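Local coordinates for protein probable amino acid aminotransferase (Mycobacterium tuberculosis, PDB 6Q1S) that is a probable class IV amino acid aminotransferase of fold type IV that binds 4'-deoxy-4'-aminopyridoxal-5'-phosphate, at residues W145-A148 with S149-T152. Numbering follows the deposited sequence.
Sequences WLIA and SAKT. With PMP (4'-deoxy-4'-aminopyridoxal-5'-phosphate), chain G.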
ATOM      1  N   TRP B 145      -0.553 -13.423   5.573  1.00 28.05           N
ATOM      2  CA  TRP B 145      -1.432 -12.270   5.707  1.00 22.20           C
ATOM      3  C   TRP B 145      -0.791 -10.994   5.181  1.00 19.87           C
ATOM      4  O   TRP B 145      -1.508 -10.032   4.888  1.00 19.77           O
ATOM      5  CB  TRP B 145      -1.829 -12.079   7.171  1.00 22.84           C
ATOM      6  CG  TRP B 145      -0.665 -12.165   8.111  1.00 23.31           C
ATOM      7  CD1 TRP B 145       0.164 -11.147   8.485  1.00 19.92           C
ATOM      8  CD2 TRP B 145      -0.202 -13.333   8.797  1.00 20.39           C
ATOM      9  NE1 TRP B 145       1.118 -11.611   9.359  1.00 23.76           N
ATOM     10  CE2 TRP B 145       0.915 -12.950   9.566  1.00 20.52           C
ATOM     11  CE3 TRP B 145      -0.621 -14.664   8.834  1.00 24.32           C
ATOM     12  CZ2 TRP B 145       1.615 -13.849  10.364  1.00 21.44           C
ATOM     13  CZ3 TRP B 145       0.076 -15.558   9.626  1.00 24.66           C
ATOM     14  CH2 TRP B 145       1.182 -15.146  10.380  1.00 23.40           C
ATOM     15  N   LEU B 146       0.536 -10.960   5.063  1.00 20.16           N
ATOM     16  CA  LEU B 146       1.210  -9.805   4.486  1.00 20.10           C
ATOM     17  C   LEU B 146       1.196  -9.806   2.964  1.00 20.26           C
ATOM     18  O   LEU B 146       1.647  -8.822   2.367  1.00 22.43           O
ATOM     19  CB  LEU B 146       2.653  -9.722   4.986  1.00 20.39           C
ATOM     20  CG  LEU B 146       2.828  -9.559   6.496  1.00 20.29           C
ATOM     21  CD1 LEU B 146       4.287  -9.312   6.813  1.00 20.60           C
ATOM     22  CD2 LEU B 146       1.971  -8.425   7.028  1.00 19.82           C
ATOM     23  N   ILE B 147       0.700 -10.880   2.337  1.00 20.80           N
ATOM     24  CA  ILE B 147       0.500 -11.015   0.891  1.00 20.64           C
ATOM     25  C   ILE B 147       1.644 -10.396   0.094  1.00 20.88           C
ATOM     26  O   ILE B 147       1.418  -9.709  -0.909  1.00 20.83           O
ATOM     27  CB  ILE B 147      -0.863 -10.432   0.451  1.00 20.28           C
ATOM     28  CG1 ILE B 147      -1.014  -8.955   0.831  1.00 19.86           C
ATOM     29  CG2 ILE B 147      -2.003 -11.243   1.051  1.00 20.15           C
ATOM     30  CD1 ILE B 147      -1.774  -8.134  -0.171  1.00 19.69           C
ATOM     31  N   ALA B 148       2.883 -10.653   0.522  1.00 22.50           N
ATOM     32  CA  ALA B 148       4.040 -10.042  -0.122  1.00 22.19           C
ATOM     33  C   ALA B 148       4.242 -10.507  -1.559  1.00 26.23           C
ATOM     34  O   ALA B 148       4.966  -9.847  -2.310  1.00 30.78           O
ATOM     35  CB  ALA B 148       5.303 -10.327   0.689  1.00 21.69           C
ATOM     36  N   SER B 149       3.623 -11.614  -1.961  1.00 27.05           N
ATOM     37  CA  SER B 149       3.734 -12.097  -3.331  1.00 27.34           C
ATOM     38  C   SER B 149       2.647 -11.548  -4.243  1.00 25.60           C
ATOM     39  O   SER B 149       2.630 -11.885  -5.431  1.00 24.34           O
ATOM     40  CB  SER B 149       3.702 -13.628  -3.360  1.00 29.19           C
ATOM     41  OG  SER B 149       2.446 -14.119  -2.925  1.00 30.97           O
ATOM     42  N   ALA B 150       1.748 -10.715  -3.725  1.00 23.46           N
ATOM     43  CA  ALA B 150       0.660 -10.149  -4.510  1.00 21.47           C
ATOM     44  C   ALA B 150       1.063  -8.776  -5.026  1.00 21.38           C
ATOM     45  O   ALA B 150       1.532  -7.929  -4.258  1.00 21.15           O
ATOM     46  CB  ALA B 150      -0.620 -10.048  -3.678  1.00 21.00           C
ATOM     47  N   LYS B 151       0.875  -8.560  -6.327  1.00 21.61           N
ATOM     48  CA  LYS B 151       1.148  -7.272  -6.960  1.00 21.59           C
ATOM     49  C   LYS B 151      -0.098  -6.409  -6.823  1.00 21.12           C
ATOM     50  O   LYS B 151      -0.986  -6.421  -7.675  1.00 21.17           O
ATOM     51  CB  LYS B 151       1.544  -7.466  -8.417  1.00 22.11           C
ATOM     52  CG  LYS B 151       2.177  -6.249  -9.057  1.00 22.22           C
ATOM     53  CD  LYS B 151       2.532  -6.524 -10.507  1.00 24.49           C
ATOM     54  CE  LYS B 151       2.951  -5.251 -11.217  1.00 26.19           C
ATOM     55  NZ  LYS B 151       3.940  -4.486 -10.409  1.00 28.25           N
ATOM     56  N   THR B 152      -0.165  -5.651  -5.735  1.00 20.70           N
ATOM     57  CA  THR B 152      -1.334  -4.845  -5.421  1.00 20.25           C
ATOM     58  C   THR B 152      -1.140  -3.409  -5.893  1.00 20.19           C
ATOM     59  O   THR B 152      -0.050  -2.993  -6.286  1.00 20.47           O
ATOM     60  CB  THR B 152      -1.625  -4.864  -3.917  1.00 19.85           C
ATOM     61  OG1 THR B 152      -0.682  -4.029  -3.234  1.00 19.78           O
ATOM     62  CG2 THR B 152      -1.524  -6.280  -3.374  1.00 19.99           C
TER
HETATM   63  N1  PMP G 301       9.162  -6.829  -7.977  1.00 23.88           N
HETATM   64  C2  PMP G 301       8.255  -5.844  -7.775  1.00 23.40           C
HETATM   65  C2A PMP G 301       7.943  -5.382  -6.375  1.00 22.89           C
HETATM   66  C3  PMP G 301       7.566  -5.214  -8.930  1.00 23.42           C
HETATM   67  O3  PMP G 301       6.652  -4.222  -8.753  1.00 22.97           O
HETATM   68  C4  PMP G 301       7.912  -5.706 -10.281  1.00 23.99           C
HETATM   69  C4A PMP G 301       7.267  -5.130 -11.520  1.00 26.07           C
HETATM   70  N4A PMP G 301       7.599  -3.699 -11.625  1.00 26.70           N
HETATM   71  C5  PMP G 301       8.920  -6.790 -10.367  1.00 24.48           C
HETATM   72  C6  PMP G 301       9.486  -7.290  -9.198  1.00 24.39           C
HETATM   73  C5A PMP G 301       9.323  -7.347 -11.715  1.00 27.03           C
HETATM   74  O4P PMP G 301       8.213  -8.024 -12.302  1.00 28.54           O
HETATM   75  P   PMP G 301       8.031  -8.067 -13.901  1.00 29.28           P
HETATM   76  O1P PMP G 301       7.901  -6.650 -14.405  1.00 29.28           O
HETATM   77  O2P PMP G 301       9.243  -8.730 -14.512  1.00 32.23           O
HETATM   78  O3P PMP G 301       6.785  -8.851 -14.236  1.00 27.02           O
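Ile147 and Ala150 close a type I beta turn, Ala150 N donating to Ile147 O at 3.0 Å. On the buried flank the side chains of Ile147, Ala150 and Thr152 pack closely. Ile147 CD1 reaches Thr152 CG2 at 3.7 Å, the two side chains crossing at about a right angle, while Ile147 CB lies 4.2 Å from Ala150 CB. A chi1 of 58° sets Ile147 CG1 between its own N and carbonyl carbon, from where CD1 extends to the threonine methyl. The looser side is the turn's corner: Ala148 and Ser149 are partly exposed, and their CB atoms point away from the rest of the turn, each touching only the adjoining backbone across the corner. Beyond the turn, Lys151 sends its chain, extended up to a bend at chi4, into the PMP pocket, where NZ makes a weak 3.2 Å hydrogen bond to PMP O3 and another weak one to Tyr155 OH. The loop joins helix 139-142 to helix 156-166. Ser149 and Ala150 rest on Leu59 of helix 46-59, Lys151 pairs through its backbone with Phe33 of strand 31-39, and Thr152 packs on Ala156 of the second subunit.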